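Local atomic coordinates of listeriolysin O (Listeria monocytogenes, PDB entry 4CDB), a protein that binds cholesterol-containing host membranes and, after a major conformational change, inserts into them as an oligomeric pore that lyses the cell. Residues Asn223-Pro228 / Asn352-Asn357; Ala5-Ser10 / Arg111-Leu116. One frame throughout, in Å; residues are numbered along the deposited sequence.

Interaction 1 (Asn223-Pro228 / Asn352-Asn357); sequences NEPTRP and NFLKDN. With NA (sodium ion), chain P; ACT (acetate ion), chain D.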
loop_
_atom_site.group_PDB
_atom_site.type_symbol
_atom_site.label_atom_id
_atom_site.label_comp_id
_atom_site.label_asym_id
_atom_site.label_seq_id
_atom_site.Cartn_x
_atom_site.Cartn_y
_atom_site.Cartn_z
ATOM N N ASN A 223 -20.632 21.222 -15.631
ATOM C CA ASN A 223 -22.028 21.417 -15.249
ATOM C C ASN A 223 -22.809 20.107 -15.322
ATOM O O ASN A 223 -22.508 19.246 -16.146
ATOM C CB ASN A 223 -22.690 22.451 -16.162
ATOM C CG ASN A 223 -22.842 21.954 -17.589
ATOM O OD1 ASN A 223 -21.874 21.900 -18.346
ATOM N ND2 ASN A 223 -24.065 21.594 -17.963
ATOM N N GLU A 224 -23.804 19.955 -14.453
ATOM C CA GLU A 224 -24.675 18.787 -14.501
ATOM C C GLU A 224 -25.957 19.122 -15.256
ATOM O O GLU A 224 -26.805 19.855 -14.751
ATOM C CB GLU A 224 -24.995 18.279 -13.091
ATOM C CG GLU A 224 -23.786 17.771 -12.318
ATOM C CD GLU A 224 -24.154 17.168 -10.973
ATOM O OE1 GLU A 224 -25.350 17.190 -10.613
ATOM O OE2 GLU A 224 -23.245 16.669 -10.275
ATOM N N PRO A 225 -26.101 18.576 -16.474
ATOM C CA PRO A 225 -27.248 18.881 -17.338
ATOM C C PRO A 225 -28.566 18.384 -16.752
ATOM O O PRO A 225 -28.616 17.299 -16.169
ATOM C CB PRO A 225 -26.921 18.122 -18.627
ATOM C CG PRO A 225 -26.038 17.002 -18.189
ATOM C CD PRO A 225 -25.207 17.573 -17.077
ATOM N N THR A 226 -29.621 19.178 -16.908
ATOM C CA THR A 226 -30.941 18.800 -16.417
ATOM C C THR A 226 -31.597 17.766 -17.328
ATOM O O THR A 226 -32.551 17.097 -16.933
ATOM C CB THR A 226 -31.871 20.022 -16.300
ATOM O OG1 THR A 226 -31.924 20.707 -17.558
ATOM C CG2 THR A 226 -31.372 20.978 -15.226
ATOM N N ARG A 227 -31.085 17.652 -18.549
ATOM C CA ARG A 227 -31.570 16.664 -19.505
ATOM C C ARG A 227 -30.402 15.836 -20.016
ATOM O O ARG A 227 -29.336 16.380 -20.309
ATOM C CB ARG A 227 -32.273 17.339 -20.683
ATOM C CG ARG A 227 -33.467 18.191 -20.295
ATOM C CD ARG A 227 -34.021 18.937 -21.501
ATOM N NE ARG A 227 -34.424 18.022 -22.566
ATOM C CZ ARG A 227 -34.785 18.403 -23.787
ATOM N NH1 ARG A 227 -34.796 19.689 -24.112
ATOM N NH2 ARG A 227 -35.134 17.494 -24.687
ATOM N N PRO A 228 -30.598 14.513 -20.113
ATOM C CA PRO A 228 -29.567 13.605 -20.628
ATOM C C PRO A 228 -29.127 13.967 -22.043
ATOM O O PRO A 228 -27.970 13.753 -22.401
ATOM C CB PRO A 228 -30.271 12.246 -20.623
ATOM C CG PRO A 228 -31.288 12.357 -19.534
ATOM C CD PRO A 228 -31.766 13.783 -19.587
ATOM N N ASN A 352 -20.161 10.514 -13.567
ATOM C CA ASN A 352 -21.580 10.528 -13.234
ATOM C C ASN A 352 -22.385 9.840 -14.325
ATOM O O ASN A 352 -22.118 10.035 -15.512
ATOM C CB ASN A 352 -22.089 11.962 -13.067
ATOM C CG ASN A 352 -21.519 12.653 -11.844
ATOM O OD1 ASN A 352 -20.577 12.167 -11.220
ATOM N ND2 ASN A 352 -22.088 13.802 -11.500
ATOM N N PHE A 353 -23.365 9.033 -13.927
ATOM C CA PHE A 353 -24.294 8.444 -14.885
ATOM C C PHE A 353 -25.103 9.562 -15.533
ATOM O O PHE A 353 -25.504 10.510 -14.862
ATOM C CB PHE A 353 -25.224 7.441 -14.195
ATOM C CG PHE A 353 -24.531 6.187 -13.731
ATOM C CD1 PHE A 353 -24.167 5.204 -14.639
ATOM C CD2 PHE A 353 -24.257 5.985 -12.385
ATOM C CE1 PHE A 353 -23.532 4.046 -14.215
ATOM C CE2 PHE A 353 -23.623 4.828 -11.957
ATOM C CZ PHE A 353 -23.260 3.859 -12.874
ATOM N N LEU A 354 -25.337 9.455 -16.836
ATOM C CA LEU A 354 -26.072 10.489 -17.557
ATOM C C LEU A 354 -27.551 10.495 -17.189
ATOM O O LEU A 354 -28.232 11.507 -17.343
ATOM C CB LEU A 354 -25.910 10.316 -19.071
ATOM C CG LEU A 354 -25.200 11.450 -19.812
ATOM C CD1 LEU A 354 -25.245 11.224 -21.318
ATOM C CD2 LEU A 354 -25.811 12.793 -19.441
ATOM N N LYS A 355 -28.045 9.366 -16.697
ATOM C CA LYS A 355 -29.469 9.222 -16.415
ATOM C C LYS A 355 -29.968 10.152 -15.311
ATOM O O LYS A 355 -30.968 10.847 -15.483
ATOM C CB LYS A 355 -29.802 7.771 -16.070
ATOM C CG LYS A 355 -31.273 7.520 -15.787
ATOM C CD LYS A 355 -31.531 6.043 -15.529
ATOM C CE LYS A 355 -32.996 5.778 -15.229
ATOM N NZ LYS A 355 -33.268 4.332 -14.997
ATOM N N ASP A 356 -29.275 10.166 -14.180
ATOM C CA ASP A 356 -29.723 10.949 -13.036
ATOM C C ASP A 356 -28.598 11.780 -12.432
ATOM O O ASP A 356 -28.715 12.259 -11.304
ATOM C CB ASP A 356 -30.324 10.027 -11.970
ATOM C CG ASP A 356 -29.359 8.936 -11.531
ATOM O OD1 ASP A 356 -28.364 8.698 -12.247
ATOM O OD2 ASP A 356 -29.594 8.313 -10.474
ATOM N N ASN A 357 -27.510 11.942 -13.182
ATOM C CA ASN A 357 -26.334 12.674 -12.709
ATOM C C ASN A 357 -25.769 12.117 -11.400
ATOM O O ASN A 357 -25.113 12.831 -10.640
ATOM C CB ASN A 357 -26.641 14.170 -12.568
ATOM C CG ASN A 357 -26.961 14.828 -13.900
ATOM O OD1 ASN A 357 -26.216 14.691 -14.870
ATOM N ND2 ASN A 357 -28.077 15.547 -13.952
HETATM NA NA NA P . -28.019 6.144 -12.931
HETATM C C ACT D . -30.762 4.249 -12.327
HETATM O O ACT D . -31.296 3.549 -13.216
HETATM O OXT ACT D . -30.401 5.427 -12.539
HETATM C CH3 ACT D . -30.573 3.669 -10.957
HETATM O O HOH W 1 -28.366 14.290 -17.492
#

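Interaction 2 (Ala5-Ser10 / Arg111-Leu116); sequences ASPPAS and RDSLTL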
loop_
_atom_site.group_PDB
_atom_site.type_symbol
_atom_site.label_atom_id
_atom_site.label_comp_id
_atom_site.label_asym_id
_atom_site.label_seq_id
_atom_site.Cartn_x
_atom_site.Cartn_y
_atom_site.Cartn_z
ATOM N N ALA A 5 -23.133 26.302 -13.687
ATOM C CA ALA A 5 -24.438 26.314 -14.338
ATOM C C ALA A 5 -24.332 25.888 -15.801
ATOM O O ALA A 5 -23.316 26.130 -16.455
ATOM C CB ALA A 5 -25.075 27.692 -14.229
ATOM N N SER A 6 -25.382 25.250 -16.308
ATOM C CA SER A 6 -25.417 24.816 -17.701
ATOM C C SER A 6 -25.472 26.009 -18.652
ATOM O O SER A 6 -26.098 27.026 -18.344
ATOM C CB SER A 6 -26.617 23.897 -17.947
ATOM O OG SER A 6 -26.555 22.744 -17.126
ATOM N N PRO A 7 -24.809 25.890 -19.813
ATOM C CA PRO A 7 -24.844 26.928 -20.848
ATOM C C PRO A 7 -26.251 27.064 -21.417
ATOM O O PRO A 7 -27.063 26.157 -21.223
ATOM C CB PRO A 7 -23.906 26.378 -21.931
ATOM C CG PRO A 7 -23.058 25.366 -21.241
ATOM C CD PRO A 7 -23.926 24.771 -20.181
ATOM N N PRO A 8 -26.544 28.179 -22.109
ATOM C CA PRO A 8 -27.863 28.324 -22.733
ATOM C C PRO A 8 -28.099 27.244 -23.782
ATOM O O PRO A 8 -27.151 26.796 -24.429
ATOM C CB PRO A 8 -27.789 29.703 -23.398
ATOM C CG PRO A 8 -26.331 29.986 -23.553
ATOM C CD PRO A 8 -25.683 29.348 -22.363
ATOM N N ALA A 9 -29.351 26.827 -23.939
ATOM C CA ALA A 9 -29.695 25.779 -24.893
ATOM C C ALA A 9 -29.457 26.217 -26.339
ATOM O O ALA A 9 -29.769 27.347 -26.717
ATOM C CB ALA A 9 -31.141 25.335 -24.695
ATOM N N SER A 10 -28.895 25.316 -27.141
ATOM C CA SER A 10 -28.642 25.589 -28.553
ATOM C C SER A 10 -29.940 25.531 -29.356
ATOM O O SER A 10 -30.819 24.722 -29.054
ATOM C CB SER A 10 -27.634 24.584 -29.116
ATOM O OG SER A 10 -26.426 24.613 -28.378
ATOM N N ARG A 111 -20.890 16.574 -30.029
ATOM C CA ARG A 111 -21.198 17.137 -28.724
ATOM C C ARG A 111 -21.863 18.502 -28.827
ATOM O O ARG A 111 -21.674 19.222 -29.807
ATOM C CB ARG A 111 -19.913 17.260 -27.902
ATOM C CG ARG A 111 -19.172 15.948 -27.707
ATOM C CD ARG A 111 -20.003 14.975 -26.891
ATOM N NE ARG A 111 -20.396 15.561 -25.613
ATOM C CZ ARG A 111 -19.628 15.578 -24.529
ATOM N NH1 ARG A 111 -18.422 15.032 -24.559
ATOM N NH2 ARG A 111 -20.069 16.140 -23.413
ATOM N N ASP A 112 -22.643 18.852 -27.808
ATOM C CA ASP A 112 -23.180 20.200 -27.692
ATOM C C ASP A 112 -22.238 21.010 -26.801
ATOM O O ASP A 112 -21.029 20.781 -26.800
ATOM C CB ASP A 112 -24.597 20.171 -27.116
ATOM C CG ASP A 112 -25.427 21.385 -27.523
ATOM O OD1 ASP A 112 -24.844 22.449 -27.819
ATOM O OD2 ASP A 112 -26.671 21.269 -27.537
ATOM N N SER A 113 -22.789 21.947 -26.036
ATOM C CA SER A 113 -21.972 22.808 -25.187
ATOM C C SER A 113 -21.956 22.356 -23.730
ATOM O O SER A 113 -22.861 21.653 -23.277
ATOM C CB SER A 113 -22.455 24.258 -25.273
ATOM O OG SER A 113 -23.781 24.374 -24.789
ATOM N N LEU A 114 -20.914 22.759 -23.009
ATOM C CA LEU A 114 -20.835 22.547 -21.565
ATOM C C LEU A 114 -20.074 23.683 -20.887
ATOM O O LEU A 114 -19.363 24.445 -21.547
ATOM C CB LEU A 114 -20.202 21.187 -21.229
ATOM C CG LEU A 114 -18.869 20.751 -21.847
ATOM C CD1 LEU A 114 -17.676 21.529 -21.302
ATOM C CD2 LEU A 114 -18.666 19.260 -21.626
ATOM N N THR A 115 -20.228 23.798 -19.571
ATOM C CA THR A 115 -19.487 24.799 -18.815
ATOM C C THR A 115 -18.440 24.127 -17.938
ATOM O O THR A 115 -18.759 23.234 -17.150
ATOM C CB THR A 115 -20.412 25.659 -17.928
ATOM O OG1 THR A 115 -21.380 26.324 -18.747
ATOM C CG2 THR A 115 -19.605 26.703 -17.167
ATOM N N LEU A 116 -17.191 24.554 -18.089
ATOM C CA LEU A 116 -16.105 24.068 -17.245
ATOM C C LEU A 116 -15.839 25.051 -16.112
ATOM O O LEU A 116 -15.959 26.264 -16.287
ATOM C CB LEU A 116 -14.830 23.871 -18.063
ATOM C CG LEU A 116 -14.861 22.746 -19.097
ATOM C CD1 LEU A 116 -13.545 22.690 -19.856
ATOM C CD2 LEU A 116 -15.162 21.408 -18.431
#

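Interaction 1 (Asn223-Pro228 / Asn352-Asn357)
N357 reaches from the loop after strand 345-353 to the segment that follows strand 207-222. Its CB lies 3.8 Å from OE1 of E224; the E224 and N357 side chains run past each other in opposite directions, with carboxylate and amide planes 23° apart. CG, near CB of E224, stands opposite the carbonyl carbon of its own residue (chi1 -64°), which carries the amide to P225. There the branches divide: OD1 packs against CD of P225 at 3.8 Å and is hydrogen-bonded to the hydroxyl of Y254 on strand 252-260, while ND2 donates to P225 O over 2.9 Å. That bond is nearly straight (163°) and close to the amide plane, so with both branches engaged the amide is fixed in its rotation. Water 1 lies 2.8 Å from L354 O and, more loosely, near P225 O; it could bridge the two carbonyls, although it has more acceptors in reach than protons. At the P228 end of the contact, CD2 of L354 comes within 3.8 Å of P228 O, and the P228 ring also rests on helix 14-28. The arrangement is that of two loops leaving strands of one antiparallel sheet, joined by a side-chain amide bound to a main-chain carbonyl.

Interaction 2 (Ala5-Ser10 / Arg111-Leu116)
OD1 of D112 accepts the hydroxyl of S10 at 2.7 Å, through the lone pair on the side of the other carboxylate oxygen, and also a weak, bent bond from the backbone N of S113. CB of D112 points toward the arm, and CG lies roughly opposite the backbone N (chi1 -155°), which brings OD1 to S10; OD2 has a long, weak ion pair with R230. Between this end and the other sits P7, whose ring fits between the hydroxyls of S113 and T115, over the carbonyl carbon of L114. Its CG is 3.2 Å from OG1 of T115, and its CB packs on OG of S113. The P7 ring and the T115 side chain pass one another in opposite senses. R230 ties the middle together from outside, since its NH2 bonds to both S113 OG and P7 O. At the far end T115 OG1 stands 3.0 Å from A5 O, a contact whose proton is not settled. The two segments run roughly antiparallel, 156° apart end to end, yet no backbone-to-backbone hydrogen bond joins them. This is an N-terminal arm in polyproline II conformation, laid against the loop and first residues of strand 114-118, ahead of helix 14-28.

Both interactions lie far from the chain's centre, at the same end of the elongated molecule and on the same antiparallel sheet. Both are partly buried, but no touching residue of interaction 1 is exposed, whereas interaction 2 includes exposed A5 and P8 and so lies nearer the surface. They meet at N223: its OD1 probably bonds to T115 N and its ND2 to S6 OG, so one amide spans both segments of interaction 2. Further along that loop, R230 touches P225 as well as serving interaction 2. The chemistry differs with place: interaction 1 joins two loops through an amide, a water and apolar packing, whereas interaction 2 fastens a terminal arm by hydroxyls, a carboxylate and a proline ring.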